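Local coordinates for FAD:protein FMN transferase (Pseudomonas stutzeri ATCC 14405 = CCUG 16156, PDB 5MGY), which probably transfers FMN from FAD, with magnesium as cofactor, to a threonine of target proteins such as the nitrous oxide reduction factor NosR, at residues I201-P206 with T261-S266; T275-L280 with L286-R291; F297-E302 with F306-T311. All coordinates share one frame; numbering follows the deposited sequence.

Contact 1 of 3, residues I201-P206 with T261-S266; sequences IAIEAP and TVIDKS
I203 turns its CG1 branch to the side of the backbone N (chi1 -60°), and an extended chi2 then carries CD1 out toward T261 and I263. T261 answers with chi1 -72°, which sets its methyl CG2 opposite the backbone N and its hydroxyl beside it, so that both branches face the isoleucine. The two side chains meet tip to tip: I203 CD1 lies 3.9 Å from T261 CG2, and I203 CG2 lies 3.7 Å from T261 OG1. That second approach brings a methyl beside a hydroxyl whose hydrogen bond is made with T226 OG1, so the buried oxygen has a polar partner while it borders an apolar neighbour. I263, two residues on along the same side of its strand, adds its own CD1 at 4.3 Å from I203 CD1. No hydrogen bond joins the segments; the strands stand 7.7 Å apart between I203 CA and T261 CA, and the contact is entirely one of side chains. V262 points the other way, onto A270, S274 and L277 of helix 267-292. Beyond the strand, D264 OD2 accepts from S266 N over 2.9 Å at 165° through its lone pair away from the other carboxylate oxygen, and S266 OG caps the helix by accepting from R269 N. The Asx turn and serine N-cap thus mark the passage from strand to helix, while I203 packs the small two-stranded antiparallel sheet of 199-205 and 213-219 onto one face of the large antiparallel sheet in this ApbE-family fold.

Contact 2 of 3, residues T275-L280 with L286-R291; sequences TALMVL and LALAER. With MG (magnesium ion), chain I.
L288 sets its CD2 methyl against both L277 and L280, and this is the closely packed part of the contact. L280 CD1 comes within 3.5 Å of L288 CD2, the two leucine side chains meeting at about a right angle, and it also lies 4.0 Å from L288 CB. L277 approaches the same methyl at a slant, its CD2 4.0 Å from L288 CD2, while its other branch, CD1, rests 4.4 Å from A289 CB. L288 reaches across because its CG stands opposite the backbone N (chi1 -177°), sending the branch out from its own helix toward the other. The contact is wholly apolar: no hydrogen bond crosses it. The backbones stay well apart, with axes 10.0 Å from each other at closest and directions 141° apart, so the leucine side chains make the contact, not the backbones. The other side of L288 is looser and more polar. There the guanidinium of R291 lies with one face over L288 CD1, the methyl set toward its rim, and R291 makes a salt bridge with D95; both R291 and A287 are exposed to solvent. At the opposite end of 275-280, T275 OG1 binds the magnesium ion at 2.5 Å, and S157 O and D271 OD2 complete the protein's share of the site. Both segments belong to the helical region 267-292, which reverses direction between them. L277 also touches V260 and V262 of strand 257-264 and A296 and F298 of strand 295-301, so the folded-back helical region covers one face of the main sheet.

Contact 3 of 3, residues F297-E302 with F306-T311; sequences FFVVRE and FVTTST
F306 brings its ring obliquely against V299 and R301 of the facing strand, with V299 CG1 3.9 Å from F306 CD1 and R301 CB 3.6 Å from F306 CE1. The bent arginine chain follows the ring, bringing NE to 4.0 Å from F306 CZ, but the guanidinium plane stands 81° to the ring and does not stack on it. F297, on the same sheet face, has its CG opposite the backbone N (chi1 180°); its ring leans past its paired S310 to T308, CZ 3.6 Å from T308 CB. On the other face, F298 takes T309 O in plane at its ring edge and approaches T311 CG2, while V300 CB meets V307 CG2 at 3.6 Å. F298 N reaches T309 O over 2.7 Å. Replacing F306 with alanine would probably leave V299 and R301 without this neighbour and Y230 without its edge-to-face ring partner. Hydrogen-bonded pairs F298/T309 and V300/V307 alternate with non-hydrogen-bonded F297/S310, V299/T308 and R301/F306 in an antiparallel beta hairpin, with 306-310 as the edge strand of the main sheet within this chain.

In the fold
Contacts 1 and 2 are buried and small, held by a few mainly apolar side chains, the hydroxyl of T261 among them, without a bridging hydrogen bond; contact 3, farther from the chain's centre and partly open to solvent, is larger and joined by backbone bonds. All three gather round the same sheet. Strand 257-264 of contact 1 neighbours strand 295-301 of contact 3, where T261 O probably accepts from F297 N, and the F297 ring packs against I203. On the other sheet face, V262 of contact 1 meets L277 of contact 2, and F298, T309 and T311 of contact 3 touch L286 and A289. Only contact 2 includes a magnesium ligand.

Contact 1 of 3, residues I201-P206 with T261-S266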
# COMPACT_ATOMS: atom_id res chain seq x y z
N ILE A 201 4.75 -16.79 -2.55
CA ILE A 201 3.42 -16.23 -2.49
C ILE A 201 2.69 -16.71 -3.77
O ILE A 201 3.31 -17.11 -4.79
CB ILE A 201 3.48 -14.68 -2.26
CG1 ILE A 201 2.13 -14.06 -1.81
CG2 ILE A 201 3.92 -13.94 -3.51
CD1 ILE A 201 1.45 -14.62 -0.56
N ALA A 202 1.36 -16.69 -3.69
CA ALA A 202 0.46 -16.90 -4.83
C ALA A 202 -0.22 -15.59 -5.26
O ALA A 202 -0.83 -14.91 -4.42
CB ALA A 202 -0.61 -17.91 -4.45
N ILE A 203 -0.15 -15.25 -6.54
CA ILE A 203 -0.97 -14.20 -7.07
C ILE A 203 -2.17 -14.87 -7.73
O ILE A 203 -1.98 -15.85 -8.49
CB ILE A 203 -0.19 -13.36 -8.07
CG1 ILE A 203 1.01 -12.74 -7.37
CG2 ILE A 203 -1.09 -12.27 -8.65
CD1 ILE A 203 2.15 -12.30 -8.24
N GLU A 204 -3.38 -14.36 -7.45
CA GLU A 204 -4.59 -14.84 -8.12
C GLU A 204 -4.62 -14.43 -9.61
O GLU A 204 -4.24 -13.30 -9.99
CB GLU A 204 -5.86 -14.34 -7.43
CG GLU A 204 -6.17 -14.94 -6.07
CD GLU A 204 -6.35 -16.44 -6.12
OE1 GLU A 204 -7.35 -16.96 -6.69
OE2 GLU A 204 -5.47 -17.11 -5.60
N ALA A 205 -5.08 -15.36 -10.43
CA ALA A 205 -4.90 -15.28 -11.88
C ALA A 205 -6.10 -15.92 -12.59
O ALA A 205 -5.99 -16.89 -13.34
CB ALA A 205 -3.59 -15.95 -12.28
N PRO A 206 -7.26 -15.33 -12.38
CA PRO A 206 -8.46 -15.98 -12.80
C PRO A 206 -8.61 -16.21 -14.29
O PRO A 206 -8.01 -15.54 -15.13
CB PRO A 206 -9.59 -15.07 -12.28
CG PRO A 206 -8.94 -14.08 -11.45
CD PRO A 206 -7.54 -13.98 -11.92
N THR A 261 -0.94 -6.13 -8.99
CA THR A 261 -0.05 -6.63 -8.00
C THR A 261 1.25 -6.04 -8.42
O THR A 261 1.57 -6.16 -9.56
CB THR A 261 0.03 -8.17 -8.07
OG1 THR A 261 -1.18 -8.75 -7.58
CG2 THR A 261 1.13 -8.64 -7.22
N VAL A 262 2.00 -5.44 -7.50
CA VAL A 262 3.33 -4.94 -7.82
C VAL A 262 4.41 -5.61 -6.96
O VAL A 262 4.16 -5.96 -5.82
CB VAL A 262 3.37 -3.43 -7.67
CG1 VAL A 262 4.79 -2.85 -7.82
CG2 VAL A 262 2.46 -2.80 -8.71
N ILE A 263 5.60 -5.74 -7.52
CA ILE A 263 6.71 -6.38 -6.87
C ILE A 263 7.86 -5.43 -7.00
O ILE A 263 8.19 -4.99 -8.12
CB ILE A 263 6.98 -7.79 -7.49
CG1 ILE A 263 5.64 -8.59 -7.40
CG2 ILE A 263 8.15 -8.50 -6.79
CD1 ILE A 263 5.74 -10.08 -7.38
N ASP A 264 8.42 -5.08 -5.86
CA ASP A 264 9.51 -4.15 -5.74
C ASP A 264 10.28 -4.52 -4.46
O ASP A 264 9.74 -5.13 -3.51
CB ASP A 264 8.92 -2.76 -5.64
CG ASP A 264 9.96 -1.63 -5.78
OD1 ASP A 264 9.76 -0.89 -6.78
OD2 ASP A 264 10.88 -1.42 -4.92
N LYS A 265 11.54 -4.12 -4.42
CA LYS A 265 12.35 -4.36 -3.23
C LYS A 265 11.88 -3.55 -2.02
O LYS A 265 11.99 -3.99 -0.90
CB LYS A 265 13.83 -4.11 -3.52
CG LYS A 265 14.16 -2.68 -3.58
CD LYS A 265 15.42 -2.38 -4.35
CE LYS A 265 15.30 -0.93 -4.87
NZ LYS A 265 16.59 -0.53 -5.48
N SER A 266 11.33 -2.39 -2.27
CA SER A 266 10.71 -1.61 -1.22
C SER A 266 9.23 -1.92 -1.22
O SER A 266 8.56 -1.63 -2.20
CB SER A 266 10.92 -0.14 -1.51
OG SER A 266 10.04 0.62 -0.76

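Contact 2 of 3, residues T275-L280 with L286-R291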
# COMPACT_ATOMS: atom_id res chain seq x y z
N THR A 275 -1.23 1.23 -5.81
CA THR A 275 -2.36 2.19 -5.75
C THR A 275 -2.50 3.06 -7.03
O THR A 275 -3.63 3.38 -7.43
CB THR A 275 -2.25 3.09 -4.48
OG1 THR A 275 -2.41 2.28 -3.32
CG2 THR A 275 -3.32 4.17 -4.43
N ALA A 276 -1.35 3.44 -7.59
CA ALA A 276 -1.26 4.33 -8.74
C ALA A 276 -1.74 3.65 -10.01
O ALA A 276 -2.42 4.26 -10.87
CB ALA A 276 0.18 4.76 -8.94
N LEU A 277 -1.35 2.38 -10.14
CA LEU A 277 -1.71 1.56 -11.28
C LEU A 277 -3.20 1.32 -11.29
O LEU A 277 -3.80 1.38 -12.34
CB LEU A 277 -0.94 0.23 -11.29
CG LEU A 277 0.52 0.44 -11.58
CD1 LEU A 277 1.23 -0.89 -11.73
CD2 LEU A 277 0.73 1.31 -12.83
N MET A 278 -3.81 1.11 -10.13
CA MET A 278 -5.25 0.92 -10.04
C MET A 278 -6.01 2.24 -10.30
O MET A 278 -7.17 2.21 -10.73
CB MET A 278 -5.63 0.37 -8.67
CG MET A 278 -7.12 0.38 -8.34
SD MET A 278 -8.15 -0.64 -9.40
CE MET A 278 -7.81 -2.26 -8.76
N VAL A 279 -5.39 3.38 -10.01
CA VAL A 279 -5.98 4.61 -10.39
C VAL A 279 -5.98 4.62 -11.90
O VAL A 279 -7.00 4.83 -12.50
CB VAL A 279 -5.24 5.84 -9.81
CG1 VAL A 279 -5.64 7.16 -10.50
CG2 VAL A 279 -5.45 5.88 -8.29
N LEU A 280 -4.83 4.35 -12.49
CA LEU A 280 -4.59 4.63 -13.92
C LEU A 280 -5.46 3.77 -14.83
O LEU A 280 -5.92 4.23 -15.89
CB LEU A 280 -3.08 4.47 -14.31
CG LEU A 280 -2.17 5.66 -13.98
CD1 LEU A 280 -0.72 5.28 -14.22
CD2 LEU A 280 -2.57 6.90 -14.77
N LEU A 286 -0.50 -0.30 -17.55
CA LEU A 286 0.52 -1.00 -18.35
C LEU A 286 1.63 -0.17 -19.05
O LEU A 286 2.81 -0.59 -19.10
CB LEU A 286 -0.16 -1.81 -19.41
CG LEU A 286 -0.25 -3.25 -18.96
CD1 LEU A 286 -1.31 -3.94 -19.82
CD2 LEU A 286 1.14 -3.91 -19.05
N ALA A 287 1.22 0.96 -19.62
CA ALA A 287 2.15 1.82 -20.33
C ALA A 287 3.14 2.36 -19.32
O ALA A 287 4.36 2.24 -19.56
CB ALA A 287 1.42 2.92 -21.10
N LEU A 288 2.62 2.91 -18.19
CA LEU A 288 3.47 3.46 -17.10
C LEU A 288 4.39 2.36 -16.58
O LEU A 288 5.63 2.52 -16.52
CB LEU A 288 2.63 4.06 -15.94
CG LEU A 288 3.47 4.72 -14.83
CD1 LEU A 288 3.92 6.11 -15.18
CD2 LEU A 288 2.71 4.71 -13.54
N ALA A 289 3.79 1.23 -16.27
CA ALA A 289 4.56 0.17 -15.70
C ALA A 289 5.73 -0.22 -16.59
O ALA A 289 6.85 -0.34 -16.08
CB ALA A 289 3.71 -1.03 -15.36
N GLU A 290 5.48 -0.34 -17.92
CA GLU A 290 6.52 -0.64 -18.91
C GLU A 290 7.52 0.53 -19.05
O GLU A 290 8.75 0.30 -19.13
CB GLU A 290 5.91 -0.95 -20.27
CG GLU A 290 6.45 -2.22 -20.88
CD GLU A 290 5.85 -3.47 -20.27
OE1 GLU A 290 4.61 -3.55 -20.18
OE2 GLU A 290 6.63 -4.37 -19.89
N ARG A 291 7.00 1.75 -19.06
CA ARG A 291 7.85 2.91 -19.18
C ARG A 291 8.84 2.93 -18.03
O ARG A 291 10.03 3.09 -18.26
CB ARG A 291 7.02 4.17 -19.20
CG ARG A 291 7.80 5.40 -19.52
CD ARG A 291 6.96 6.63 -19.24
NE ARG A 291 7.11 7.14 -17.85
CZ ARG A 291 6.34 8.07 -17.26
NH1 ARG A 291 5.32 8.63 -17.91
NH2 ARG A 291 6.56 8.44 -15.99
MG MG I . -2.00 0.88 -1.25

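Contact 3 of 3, residues F297-E302 with F306-T311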
# COMPACT_ATOMS: atom_id res chain seq x y z
N PHE A 297 1.44 -7.30 -12.35
CA PHE A 297 0.55 -8.34 -12.87
C PHE A 297 -0.89 -7.83 -12.72
O PHE A 297 -1.40 -7.73 -11.60
CB PHE A 297 0.75 -9.61 -12.04
CG PHE A 297 -0.09 -10.78 -12.45
CD1 PHE A 297 0.47 -11.75 -13.32
CD2 PHE A 297 -1.39 -10.98 -11.96
CE1 PHE A 297 -0.25 -12.87 -13.71
CE2 PHE A 297 -2.11 -12.10 -12.35
CZ PHE A 297 -1.56 -13.03 -13.25
N PHE A 298 -1.52 -7.51 -13.83
CA PHE A 298 -2.86 -6.94 -13.86
C PHE A 298 -4.01 -7.95 -13.99
O PHE A 298 -3.84 -8.95 -14.62
CB PHE A 298 -2.94 -6.03 -15.07
CG PHE A 298 -2.06 -4.87 -15.01
CD1 PHE A 298 -2.59 -3.59 -14.87
CD2 PHE A 298 -0.70 -5.01 -15.09
CE1 PHE A 298 -1.76 -2.48 -14.81
CE2 PHE A 298 0.12 -3.90 -15.03
CZ PHE A 298 -0.40 -2.64 -14.89
N VAL A 299 -5.17 -7.68 -13.39
CA VAL A 299 -6.35 -8.51 -13.58
C VAL A 299 -7.48 -7.65 -14.10
O VAL A 299 -8.13 -6.91 -13.36
CB VAL A 299 -6.78 -9.27 -12.32
CG1 VAL A 299 -7.92 -10.21 -12.64
CG2 VAL A 299 -5.62 -10.13 -11.85
N VAL A 300 -7.73 -7.80 -15.40
CA VAL A 300 -8.71 -7.03 -16.13
C VAL A 300 -9.89 -7.91 -16.42
O VAL A 300 -9.77 -9.10 -16.90
CB VAL A 300 -8.15 -6.52 -17.46
CG1 VAL A 300 -9.14 -5.54 -18.06
CG2 VAL A 300 -6.78 -5.91 -17.28
N ARG A 301 -11.02 -7.33 -16.05
CA ARG A 301 -12.33 -7.89 -16.20
C ARG A 301 -12.77 -7.58 -17.61
O ARG A 301 -12.97 -6.44 -17.99
CB ARG A 301 -13.26 -7.23 -15.21
CG ARG A 301 -14.70 -7.19 -15.61
CD ARG A 301 -15.30 -8.55 -15.64
NE ARG A 301 -16.01 -8.89 -14.41
CZ ARG A 301 -17.30 -9.31 -14.43
NH1 ARG A 301 -17.91 -9.66 -13.33
NH2 ARG A 301 -18.00 -9.36 -15.53
N GLU A 302 -12.86 -8.63 -18.38
CA GLU A 302 -13.23 -8.52 -19.78
C GLU A 302 -14.30 -9.54 -20.09
O GLU A 302 -14.15 -10.70 -19.77
CB GLU A 302 -11.95 -8.71 -20.63
CG GLU A 302 -12.07 -8.57 -22.12
CD GLU A 302 -12.11 -7.14 -22.69
OE1 GLU A 302 -11.38 -6.18 -22.32
OE2 GLU A 302 -12.93 -6.99 -23.58
N PHE A 306 -12.21 -12.89 -16.72
CA PHE A 306 -10.99 -12.12 -16.47
C PHE A 306 -9.85 -12.39 -17.42
O PHE A 306 -9.65 -13.52 -17.82
CB PHE A 306 -10.55 -12.33 -15.04
CG PHE A 306 -11.48 -11.77 -14.03
CD1 PHE A 306 -11.58 -10.39 -13.83
CD2 PHE A 306 -12.27 -12.59 -13.26
CE1 PHE A 306 -12.44 -9.85 -12.90
CE2 PHE A 306 -13.15 -12.04 -12.34
CZ PHE A 306 -13.23 -10.67 -12.14
N VAL A 307 -9.12 -11.35 -17.77
CA VAL A 307 -7.86 -11.52 -18.51
C VAL A 307 -6.72 -11.04 -17.65
O VAL A 307 -6.89 -10.08 -16.92
CB VAL A 307 -7.85 -10.78 -19.85
CG1 VAL A 307 -8.83 -11.45 -20.79
CG2 VAL A 307 -8.11 -9.28 -19.71
N THR A 308 -5.55 -11.66 -17.75
CA THR A 308 -4.36 -11.25 -16.98
C THR A 308 -3.20 -10.75 -17.85
O THR A 308 -2.88 -11.28 -18.89
CB THR A 308 -3.86 -12.40 -16.00
OG1 THR A 308 -3.36 -13.54 -16.73
CG2 THR A 308 -4.97 -12.88 -15.04
N THR A 309 -2.48 -9.78 -17.36
CA THR A 309 -1.38 -9.24 -18.14
C THR A 309 -0.23 -8.94 -17.18
O THR A 309 -0.44 -8.44 -16.11
CB THR A 309 -1.84 -7.98 -18.92
OG1 THR A 309 -3.22 -8.13 -19.31
CG2 THR A 309 -0.92 -7.71 -20.13
N SER A 310 0.97 -9.29 -17.57
CA SER A 310 2.15 -9.13 -16.76
C SER A 310 3.04 -8.16 -17.53
O SER A 310 2.81 -7.93 -18.67
CB SER A 310 2.80 -10.53 -16.48
OG SER A 310 3.46 -11.11 -17.63
N THR A 311 4.00 -7.53 -16.88
CA THR A 311 4.89 -6.64 -17.58
C THR A 311 6.10 -7.40 -17.95
O THR A 311 6.26 -8.57 -17.60
CB THR A 311 5.31 -5.43 -16.71
OG1 THR A 311 6.11 -5.88 -15.60
CG2 THR A 311 4.06 -4.66 -16.24